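Local coordinates for lysosome-associated membrane glycoprotein 2 (Mus musculus, PDB 5GV3) that regulates lysosomal lumen pH by directly inhibiting the proton channel TMEM175, and plays an important role in lysosome biogenesis and autophagy, at residues Glu19-Ile24 and Val137-Gly142; Ala67-Val72 and Val87-Thr92; Lys110-Phe115 and Tyr131-Val136. One frame throughout, in Å; residues are numbered along the deposited sequence.

Contact 1. Residues Glu19-Ile24 and Val137-Gly142. With ZN (zinc ion), chain E; NAG (2-acetamido-2-deoxy-beta-D-glucopyranose), chain M.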
loop_
_atom_site.group_PDB
_atom_site.type_symbol
_atom_site.label_atom_id
_atom_site.label_comp_id
_atom_site.label_asym_id
_atom_site.label_seq_id
_atom_site.Cartn_x
_atom_site.Cartn_y
_atom_site.Cartn_z
ATOM N N GLU A 19 -4.366 -4.011 -5.916
ATOM C CA GLU A 19 -5.035 -4.845 -4.923
ATOM C C GLU A 19 -4.031 -5.283 -3.853
ATOM O O GLU A 19 -2.873 -5.548 -4.151
ATOM C CB GLU A 19 -5.692 -6.061 -5.587
ATOM C CG GLU A 19 -6.794 -5.694 -6.607
ATOM C CD GLU A 19 -7.750 -6.846 -6.932
ATOM O OE1 GLU A 19 -8.121 -7.592 -6.002
ATOM O OE2 GLU A 19 -8.149 -6.999 -8.112
ATOM N N MET A 20 -4.462 -5.354 -2.603
ATOM C CA MET A 20 -3.568 -5.827 -1.536
ATOM C C MET A 20 -4.280 -6.594 -0.441
ATOM O O MET A 20 -5.457 -6.363 -0.175
ATOM C CB MET A 20 -2.805 -4.636 -0.937
ATOM C CG MET A 20 -3.699 -3.504 -0.415
ATOM S SD MET A 20 -2.866 -2.205 0.554
ATOM C CE MET A 20 -1.499 -1.836 -0.453
ATOM N N ASN A 21 -3.577 -7.550 0.155
ATOM C CA ASN A 21 -4.083 -8.193 1.356
ATOM C C ASN A 21 -2.914 -8.462 2.311
ATOM O O ASN A 21 -1.734 -8.411 1.913
ATOM C CB ASN A 21 -4.971 -9.434 1.046
ATOM C CG ASN A 21 -4.241 -10.619 0.430
ATOM O OD1 ASN A 21 -3.025 -10.768 0.526
ATOM N ND2 ASN A 21 -5.036 -11.501 -0.200
ATOM N N PHE A 22 -3.248 -8.656 3.584
ATOM C CA PHE A 22 -2.256 -8.792 4.645
ATOM C C PHE A 22 -2.536 -9.996 5.518
ATOM O O PHE A 22 -3.605 -10.115 6.109
ATOM C CB PHE A 22 -2.242 -7.537 5.517
ATOM C CG PHE A 22 -1.958 -6.278 4.752
ATOM C CD1 PHE A 22 -0.697 -6.029 4.249
ATOM C CD2 PHE A 22 -2.964 -5.363 4.509
ATOM C CE1 PHE A 22 -0.441 -4.876 3.531
ATOM C CE2 PHE A 22 -2.718 -4.208 3.789
ATOM C CZ PHE A 22 -1.459 -3.962 3.299
ATOM N N THR A 23 -1.571 -10.900 5.584
ATOM C CA THR A 23 -1.703 -12.068 6.431
ATOM C C THR A 23 -0.978 -11.793 7.744
ATOM O O THR A 23 0.246 -11.677 7.772
ATOM C CB THR A 23 -1.147 -13.319 5.741
ATOM O OG1 THR A 23 -1.777 -13.471 4.466
ATOM C CG2 THR A 23 -1.427 -14.558 6.567
ATOM N N ILE A 24 -1.747 -11.645 8.820
ATOM C CA ILE A 24 -1.192 -11.244 10.110
ATOM C C ILE A 24 -1.286 -12.350 11.160
ATOM O O ILE A 24 -2.355 -12.927 11.382
ATOM C CB ILE A 24 -1.899 -9.991 10.662
ATOM C CG1 ILE A 24 -1.818 -8.848 9.647
ATOM C CG2 ILE A 24 -1.284 -9.574 12.016
ATOM C CD1 ILE A 24 -2.606 -7.624 10.043
ATOM N N VAL A 137 2.645 -11.027 6.402
ATOM C CA VAL A 137 2.902 -11.265 4.986
ATOM C C VAL A 137 2.069 -10.295 4.145
ATOM O O VAL A 137 0.836 -10.328 4.188
ATOM C CB VAL A 137 2.592 -12.719 4.603
ATOM C CG1 VAL A 137 2.685 -12.915 3.091
ATOM C CG2 VAL A 137 3.539 -13.664 5.325
ATOM N N GLN A 138 2.746 -9.426 3.396
ATOM C CA GLN A 138 2.078 -8.446 2.549
ATOM C C GLN A 138 2.057 -8.903 1.095
ATOM O O GLN A 138 3.075 -9.325 0.551
ATOM C CB GLN A 138 2.769 -7.084 2.663
ATOM C CG GLN A 138 2.936 -6.615 4.102
ATOM C CD GLN A 138 3.672 -5.300 4.222
ATOM O OE1 GLN A 138 4.038 -4.686 3.221
ATOM N NE2 GLN A 138 3.895 -4.860 5.457
ATOM N N LYS A 139 0.882 -8.847 0.475
ATOM C CA LYS A 139 0.760 -9.181 -0.942
ATOM C C LYS A 139 0.144 -8.023 -1.723
ATOM O O LYS A 139 -0.866 -7.451 -1.314
ATOM C CB LYS A 139 -0.065 -10.457 -1.129
ATOM C CG LYS A 139 0.643 -11.731 -0.661
ATOM C CD LYS A 139 -0.207 -12.962 -0.945
ATOM C CE LYS A 139 0.495 -14.250 -0.535
ATOM N NZ LYS A 139 1.725 -14.462 -1.345
ATOM N N TYR A 140 0.777 -7.677 -2.839
ATOM C CA TYR A 140 0.330 -6.589 -3.713
ATOM C C TYR A 140 0.229 -7.099 -5.149
ATOM O O TYR A 140 1.100 -7.845 -5.593
ATOM C CB TYR A 140 1.301 -5.404 -3.663
ATOM C CG TYR A 140 1.648 -4.924 -2.271
ATOM C CD1 TYR A 140 0.863 -3.987 -1.629
ATOM C CD2 TYR A 140 2.761 -5.415 -1.595
ATOM C CE1 TYR A 140 1.174 -3.544 -0.356
ATOM C CE2 TYR A 140 3.080 -4.969 -0.309
ATOM C CZ TYR A 140 2.272 -4.029 0.298
ATOM O OH TYR A 140 2.538 -3.558 1.563
ATOM N N TRP A 141 -0.829 -6.714 -5.864
ATOM C CA TRP A 141 -0.963 -7.090 -7.275
ATOM C C TRP A 141 -1.938 -6.198 -8.057
ATOM O O TRP A 141 -2.557 -5.298 -7.494
ATOM C CB TRP A 141 -1.390 -8.555 -7.390
ATOM C CG TRP A 141 -2.837 -8.854 -7.015
ATOM C CD1 TRP A 141 -3.897 -9.008 -7.873
ATOM C CD2 TRP A 141 -3.360 -9.059 -5.691
ATOM N NE1 TRP A 141 -5.046 -9.285 -7.163
ATOM C CE2 TRP A 141 -4.742 -9.321 -5.827
ATOM C CE3 TRP A 141 -2.793 -9.038 -4.410
ATOM C CZ2 TRP A 141 -5.563 -9.557 -4.718
ATOM C CZ3 TRP A 141 -3.609 -9.269 -3.317
ATOM C CH2 TRP A 141 -4.982 -9.529 -3.477
ATOM N N GLY A 142 -2.054 -6.448 -9.360
ATOM C CA GLY A 142 -2.955 -5.695 -10.223
ATOM C C GLY A 142 -2.609 -4.220 -10.215
ATOM O O GLY A 142 -3.491 -3.369 -10.235
HETATM ZN ZN ZN E . -9.089 -8.623 -7.410
HETATM C C1 NAG M . -4.635 -12.720 -0.871
HETATM C C2 NAG M . -5.819 -13.662 -1.128
HETATM C C3 NAG M . -5.338 -14.938 -1.814
HETATM C C4 NAG M . -4.527 -14.599 -3.059
HETATM C C5 NAG M . -3.408 -13.619 -2.719
HETATM C C6 NAG M . -2.656 -13.142 -3.939
HETATM C C7 NAG M . -7.775 -13.574 0.360
HETATM C C8 NAG M . -8.348 -13.990 1.684
HETATM N N2 NAG M . -6.524 -13.980 0.106
HETATM O O3 NAG M . -6.454 -15.744 -2.168
HETATM O O4 NAG M . -3.973 -15.787 -3.613
HETATM O O5 NAG M . -3.964 -12.449 -2.104
HETATM O O6 NAG M . -3.495 -12.335 -4.750
HETATM O O7 NAG M . -8.414 -12.902 -0.444
HETATM O O HOH W 1 -1.053 -11.607 2.561
#
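E19-T23 and V137-W141 run as neighbouring antiparallel strands in the larger sheet of this membrane-distal luminal domain, whose two packed sheets are consistent with the beta-prism of the LAMP family. The hydrogen-bonded pairs E19 with W141, N21 with K139 and T23 with V137 each supply two bonds, the shortest from E19 N to W141 O (2.7 Å).

On the face of E19, N21 and W141, the indole is the main side chain. With chi1 at 73°, W141 CG sits between its backbone N and carbonyl carbon, and the indole swings across the partner strand. E19 CB then makes a CH-pi contact over the five-membered ring, 3.7 Å from its centroid. The opposite indole face carries O6 of the N-linked sugar, whose C1 is bonded to N21 ND2.

On the buried face of M20, F22, Q138 and Y140, Q138 CG meets the edge of the F22 ring at CD1 (3.7 Å), with the amide plane almost perpendicular to the ring. Y140 OH donates to Q138 OE1 (2.5 Å) from above the carbonyl plane and accepts from W70 NE1 of the facing sheet.

A water lies within bonding distance of N21 OD1, T23 OG1 and V137 O, while T37 is a further partner of T23 OG1. Beside W141, E19 binds a zinc ion through both OE1 and OE2, each at 2.0 Å.

Contact 2. Residues Ala67-Val72 and Val87-Thr92. With NAG (2-acetamido-2-deoxy-beta-D-glucopyranose), chain N.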
loop_
_atom_site.group_PDB
_atom_site.type_symbol
_atom_site.label_atom_id
_atom_site.label_comp_id
_atom_site.label_asym_id
_atom_site.label_seq_id
_atom_site.Cartn_x
_atom_site.Cartn_y
_atom_site.Cartn_z
ATOM N N ALA A 67 -9.082 -1.161 12.529
ATOM C CA ALA A 67 -8.028 -2.143 12.615
ATOM C C ALA A 67 -6.755 -1.808 11.881
ATOM O O ALA A 67 -5.672 -1.927 12.433
ATOM C CB ALA A 67 -8.547 -3.450 12.095
ATOM N N VAL A 68 -6.888 -1.379 10.634
ATOM C CA VAL A 68 -5.739 -1.344 9.758
ATOM C C VAL A 68 -5.611 -0.057 8.967
ATOM O O VAL A 68 -6.571 0.417 8.364
ATOM C CB VAL A 68 -5.801 -2.523 8.768
ATOM C CG1 VAL A 68 -4.695 -2.427 7.749
ATOM C CG2 VAL A 68 -5.723 -3.848 9.514
ATOM N N SER A 69 -4.414 0.509 8.998
ATOM C CA SER A 69 -4.088 1.654 8.174
ATOM C C SER A 69 -2.826 1.294 7.394
ATOM O O SER A 69 -2.068 0.413 7.798
ATOM C CB SER A 69 -3.883 2.910 9.018
ATOM O OG SER A 69 -2.799 2.753 9.907
ATOM N N TRP A 70 -2.622 1.959 6.264
ATOM C CA TRP A 70 -1.534 1.615 5.361
ATOM C C TRP A 70 -1.090 2.866 4.626
ATOM O O TRP A 70 -1.914 3.715 4.271
ATOM C CB TRP A 70 -1.978 0.524 4.381
ATOM C CG TRP A 70 -0.934 0.101 3.394
ATOM C CD1 TRP A 70 -0.031 -0.905 3.541
ATOM C CD2 TRP A 70 -0.683 0.683 2.108
ATOM N NE1 TRP A 70 0.763 -0.997 2.422
ATOM C CE2 TRP A 70 0.386 -0.030 1.529
ATOM C CE3 TRP A 70 -1.262 1.736 1.387
ATOM C CZ2 TRP A 70 0.893 0.280 0.260
ATOM C CZ3 TRP A 70 -0.760 2.036 0.125
ATOM C CH2 TRP A 70 0.303 1.306 -0.424
ATOM N N ALA A 71 0.211 2.994 4.403
ATOM C CA ALA A 71 0.742 4.195 3.764
ATOM C C ALA A 71 1.958 3.883 2.901
ATOM O O ALA A 71 2.616 2.859 3.090
ATOM C CB ALA A 71 1.092 5.246 4.821
ATOM N N VAL A 72 2.260 4.787 1.973
ATOM C CA VAL A 72 3.419 4.652 1.096
ATOM C C VAL A 72 3.931 6.027 0.676
ATOM O O VAL A 72 3.167 6.981 0.563
ATOM C CB VAL A 72 3.091 3.791 -0.162
ATOM C CG1 VAL A 72 1.913 4.365 -0.944
ATOM C CG2 VAL A 72 4.320 3.611 -1.061
ATOM N N VAL A 87 4.331 1.298 4.981
ATOM C CA VAL A 87 4.072 1.009 6.385
ATOM C C VAL A 87 2.650 0.503 6.600
ATOM O O VAL A 87 1.683 1.079 6.098
ATOM C CB VAL A 87 4.289 2.257 7.257
ATOM C CG1 VAL A 87 3.851 1.990 8.681
ATOM C CG2 VAL A 87 5.745 2.690 7.220
ATOM N N LEU A 88 2.536 -0.581 7.356
ATOM C CA LEU A 88 1.250 -1.112 7.774
ATOM C C LEU A 88 1.103 -0.967 9.283
ATOM O O LEU A 88 2.011 -1.317 10.036
ATOM C CB LEU A 88 1.109 -2.579 7.374
ATOM C CG LEU A 88 -0.173 -3.288 7.808
ATOM C CD1 LEU A 88 -1.323 -2.850 6.933
ATOM C CD2 LEU A 88 -0.000 -4.798 7.747
ATOM N N SER A 89 -0.029 -0.429 9.721
ATOM C CA SER A 89 -0.336 -0.369 11.147
ATOM C C SER A 89 -1.619 -1.124 11.417
ATOM O O SER A 89 -2.625 -0.928 10.732
ATOM C CB SER A 89 -0.458 1.072 11.638
ATOM O OG SER A 89 0.735 1.789 11.397
ATOM N N TYR A 90 -1.578 -2.024 12.388
ATOM C CA TYR A 90 -2.774 -2.767 12.743
ATOM C C TYR A 90 -3.022 -2.741 14.246
ATOM O O TYR A 90 -2.092 -2.701 15.049
ATOM C CB TYR A 90 -2.718 -4.203 12.215
ATOM C CG TYR A 90 -1.579 -5.064 12.702
ATOM C CD1 TYR A 90 -0.339 -5.026 12.079
ATOM C CD2 TYR A 90 -1.754 -5.943 13.763
ATOM C CE1 TYR A 90 0.697 -5.831 12.503
ATOM C CE2 TYR A 90 -0.718 -6.750 14.203
ATOM C CZ TYR A 90 0.502 -6.692 13.568
ATOM O OH TYR A 90 1.532 -7.495 14.003
ATOM N N ASN A 91 -4.303 -2.710 14.596
ATOM C CA ASN A 91 -4.757 -2.507 15.958
ATOM C C ASN A 91 -5.409 -3.780 16.491
ATOM O O ASN A 91 -6.516 -4.128 16.088
ATOM C CB ASN A 91 -5.730 -1.330 15.968
ATOM C CG ASN A 91 -6.271 -1.007 17.338
ATOM O OD1 ASN A 91 -6.104 -1.761 18.297
ATOM N ND2 ASN A 91 -6.947 0.133 17.432
ATOM N N THR A 92 -4.734 -4.461 17.411
ATOM C CA THR A 92 -5.218 -5.753 17.893
ATOM C C THR A 92 -6.288 -5.611 18.969
ATOM O O THR A 92 -6.822 -6.610 19.459
ATOM C CB THR A 92 -4.078 -6.616 18.443
ATOM O OG1 THR A 92 -3.312 -5.862 19.388
ATOM C CG2 THR A 92 -3.182 -7.092 17.306
HETATM C C1 NAG N . -7.540 0.536 18.675
HETATM C C2 NAG N . -7.682 2.037 18.832
HETATM C C3 NAG N . -8.292 2.345 20.191
HETATM C C4 NAG N . -9.623 1.620 20.345
HETATM C C5 NAG N . -9.492 0.128 20.020
HETATM C C6 NAG N . -10.833 -0.558 19.893
HETATM C C7 NAG N . -6.138 3.473 17.583
HETATM C C8 NAG N . -4.796 4.140 17.573
HETATM N N2 NAG N . -6.418 2.732 18.662
HETATM O O3 NAG N . -8.480 3.749 20.322
HETATM O O4 NAG N . -10.085 1.752 21.684
HETATM O O5 NAG N . -8.822 -0.074 18.765
HETATM O O6 NAG N . -11.328 -0.467 18.563
HETATM O O7 NAG N . -6.930 3.592 16.655
#
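V68 CG1 and L88 CG each lie opposite their own backbone nitrogen, and a chi2 of 76° then turns L88 CD1 across to the neighbouring strand. There it presses on V68 CG1 at 3.5 Å, tighter than usual for two carbons. The same methyl reaches the edge of the W70 indole, 4.1 Å from W70 CD1, so one leucine branch serves two residues of the partner strand. V68 CG2 touches Y90 CB (4.1 Å), whereas the Y90 ring leads away toward I24 and P135. From beyond the pair, F22 meets the W70 ring.

On the face of S69, S89, A71 and V87, small and partly polar side chains meet. S69 OG packs against S89 CB at 3.4 Å, and S89 OG has a weak bond to T108 OG1.

Two backbone bonds join S69 to S89, and two more join A71 to V87. A last one, from N91 N to A67 O, is short at 2.7 Å but bent, with 139° at the hydrogen. N91 ND2 carries a covalently attached sugar, while N91 OD1 accepts from S93 N just beyond the strand. The whole is an antiparallel beta hairpin of strands 68-76 and 81-91, forming the two central strands of a four-stranded sheet.

Contact 3. Residues Lys110-Phe115 and Tyr131-Val136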
loop_
_atom_site.group_PDB
_atom_site.type_symbol
_atom_site.label_atom_id
_atom_site.label_comp_id
_atom_site.label_asym_id
_atom_site.label_seq_id
_atom_site.Cartn_x
_atom_site.Cartn_y
_atom_site.Cartn_z
ATOM N N LYS A 110 7.365 -2.225 9.180
ATOM C CA LYS A 110 7.974 -1.391 8.160
ATOM C C LYS A 110 8.531 -2.261 7.031
ATOM O O LYS A 110 9.067 -3.348 7.264
ATOM C CB LYS A 110 9.058 -0.517 8.791
ATOM C CG LYS A 110 9.245 0.837 8.128
ATOM C CD LYS A 110 10.101 1.737 9.009
ATOM C CE LYS A 110 9.343 2.126 10.280
ATOM N NZ LYS A 110 10.000 3.226 11.037
ATOM N N ASN A 111 8.408 -1.767 5.808
ATOM C CA ASN A 111 8.901 -2.468 4.634
ATOM C C ASN A 111 10.174 -1.796 4.150
ATOM O O ASN A 111 10.183 -0.593 3.903
ATOM C CB ASN A 111 7.828 -2.472 3.535
ATOM C CG ASN A 111 8.143 -3.423 2.398
ATOM O OD1 ASN A 111 9.287 -3.535 1.964
ATOM N ND2 ASN A 111 7.115 -4.106 1.896
ATOM N N PRO A 112 11.271 -2.566 4.057
ATOM C CA PRO A 112 12.577 -2.029 3.645
ATOM C C PRO A 112 12.659 -1.718 2.157
ATOM O O PRO A 112 13.625 -1.088 1.730
ATOM C CB PRO A 112 13.553 -3.154 4.004
ATOM C CG PRO A 112 12.782 -4.077 4.923
ATOM C CD PRO A 112 11.366 -3.973 4.473
ATOM N N GLU A 113 11.663 -2.151 1.387
ATOM C CA GLU A 113 11.681 -1.960 -0.059
ATOM C C GLU A 113 11.826 -0.485 -0.403
ATOM O O GLU A 113 11.224 0.382 0.228
ATOM C CB GLU A 113 10.418 -2.538 -0.710
ATOM C CG GLU A 113 10.404 -2.476 -2.240
ATOM C CD GLU A 113 11.554 -3.249 -2.870
ATOM O OE1 GLU A 113 11.885 -4.346 -2.371
ATOM O OE2 GLU A 113 12.135 -2.756 -3.859
ATOM N N ASN A 114 12.670 -0.219 -1.387
ATOM C CA ASN A 114 12.811 1.101 -1.975
ATOM C C ASN A 114 12.894 0.895 -3.470
ATOM O O ASN A 114 13.944 0.558 -4.008
ATOM C CB ASN A 114 14.049 1.823 -1.438
ATOM C CG ASN A 114 14.118 3.279 -1.871
ATOM O OD1 ASN A 114 13.748 3.626 -2.991
ATOM N ND2 ASN A 114 14.590 4.140 -0.978
ATOM N N PHE A 115 11.773 1.099 -4.144
ATOM C CA PHE A 115 11.691 0.720 -5.537
ATOM C C PHE A 115 11.773 1.919 -6.447
ATOM O O PHE A 115 11.331 3.016 -6.120
ATOM C CB PHE A 115 10.405 -0.055 -5.814
ATOM C CG PHE A 115 10.378 -0.708 -7.166
ATOM C CD1 PHE A 115 11.274 -1.720 -7.479
ATOM C CD2 PHE A 115 9.460 -0.312 -8.123
ATOM C CE1 PHE A 115 11.252 -2.327 -8.722
ATOM C CE2 PHE A 115 9.433 -0.914 -9.368
ATOM C CZ PHE A 115 10.330 -1.925 -9.668
ATOM N N TYR A 131 5.886 -9.775 0.170
ATOM C CA TYR A 131 6.920 -9.355 1.105
ATOM C C TYR A 131 6.697 -10.026 2.454
ATOM O O TYR A 131 5.701 -9.784 3.137
ATOM C CB TYR A 131 6.937 -7.834 1.236
ATOM C CG TYR A 131 7.215 -7.156 -0.086
ATOM C CD1 TYR A 131 6.178 -6.840 -0.949
ATOM C CD2 TYR A 131 8.515 -6.853 -0.483
ATOM C CE1 TYR A 131 6.419 -6.239 -2.167
ATOM C CE2 TYR A 131 8.767 -6.246 -1.696
ATOM C CZ TYR A 131 7.713 -5.940 -2.537
ATOM O OH TYR A 131 7.949 -5.334 -3.752
ATOM N N ASN A 132 7.626 -10.896 2.823
ATOM C CA ASN A 132 7.541 -11.605 4.090
ATOM C C ASN A 132 8.151 -10.773 5.211
ATOM O O ASN A 132 9.369 -10.727 5.374
ATOM C CB ASN A 132 8.226 -12.964 3.978
ATOM C CG ASN A 132 7.672 -13.796 2.835
ATOM O OD1 ASN A 132 6.633 -14.443 2.970
ATOM N ND2 ASN A 132 8.358 -13.769 1.696
ATOM N N LEU A 133 7.293 -10.071 5.945
ATOM C CA LEU A 133 7.727 -9.206 7.034
ATOM C C LEU A 133 7.126 -9.672 8.359
ATOM O O LEU A 133 6.227 -9.026 8.901
ATOM C CB LEU A 133 7.333 -7.751 6.757
ATOM C CG LEU A 133 7.666 -7.178 5.374
ATOM C CD1 LEU A 133 7.055 -5.792 5.196
ATOM C CD2 LEU A 133 9.172 -7.127 5.157
ATOM N N THR A 134 7.637 -10.793 8.863
ATOM C CA THR A 134 7.169 -11.413 10.106
ATOM C C THR A 134 6.899 -10.387 11.206
ATOM O O THR A 134 7.755 -9.549 11.496
ATOM C CB THR A 134 8.203 -12.439 10.610
ATOM O OG1 THR A 134 8.394 -13.450 9.613
ATOM C CG2 THR A 134 7.763 -13.082 11.923
ATOM N N PRO A 135 5.703 -10.438 11.821
ATOM C CA PRO A 135 4.617 -11.415 11.683
ATOM C C PRO A 135 3.603 -11.094 10.591
ATOM O O PRO A 135 2.467 -11.552 10.684
ATOM C CB PRO A 135 3.933 -11.342 13.044
ATOM C CG PRO A 135 4.049 -9.895 13.404
ATOM C CD PRO A 135 5.370 -9.413 12.827
ATOM N N VAL A 136 3.997 -10.338 9.573
ATOM C CA VAL A 136 3.040 -9.945 8.542
ATOM C C VAL A 136 3.505 -10.334 7.141
ATOM O O VAL A 136 4.626 -10.033 6.741
ATOM C CB VAL A 136 2.788 -8.425 8.570
ATOM C CG1 VAL A 136 1.803 -8.039 7.489
ATOM C CG2 VAL A 136 2.269 -7.985 9.943
#
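An Asx turn at N111, along the interrupted strand 106-117, meets the end of strand 129-133, so that two different sheets touch at the domain surface. N111 OD1 accepts from E113 N at 2.8 Å, which folds the chain around P112 and fixes the amide. Because N111 CG is anti to the backbone nitrogen (chi1 -168°), the other end of that amide extends to the facing strand. N111 ND2 lies over one face of the Y131 ring, 3.6 Å from Y131 CG. The amide is steeply inclined to the ring, their planes 67° apart, so the nitrogen approaches the ring without the two groups lying flat on each other. A weak hydrogen bond links ND2 to Q138 OE1 on the next strand, giving both ends of the amide a polar partner.

E113 approaches the same ring differently: its OE1 lies at the edge, near the ring plane, 3.7 Å from Y131 CE2. The asparagine thus takes a face and the glutamate a rim.

L133 adds two methyls, one against polar atoms and one against the proline ring. It opens a tight turn in which L133 and V136 exchange two backbone bonds across T134 and P135, with a cis peptide before the proline: a type VI turn. The backbones remain apart, N111 CA and L133 CA being 7.2 Å from each other, and side chains span the gap. L133 CD1 packs on N111 ND2 (3.7 Å) and K110 O, while L133 CD2 lies 3.9 Å from P112 CD.

How the contacts relate
The three contacts illustrate how two beta sheets are sewn into one domain. Contact 1 opens first along the chain and closes last; contacts 2 and 3 follow one another within the span it encloses. Their centres stand 11 to 13 Å apart. Contact 1 lies in the larger sheet, contact 2 in the four-stranded one, and contact 3 joins strand 106-117 of the latter to strand 129-133 of the former. Between the sheets, side chains of contact 1, M20 among them, pack on those of contact 2, and L88 of contact 2 packs on V136. Q138 O with Y131 N joins contacts 1 and 3 within one sheet. Sugars are attached to N21 and N91.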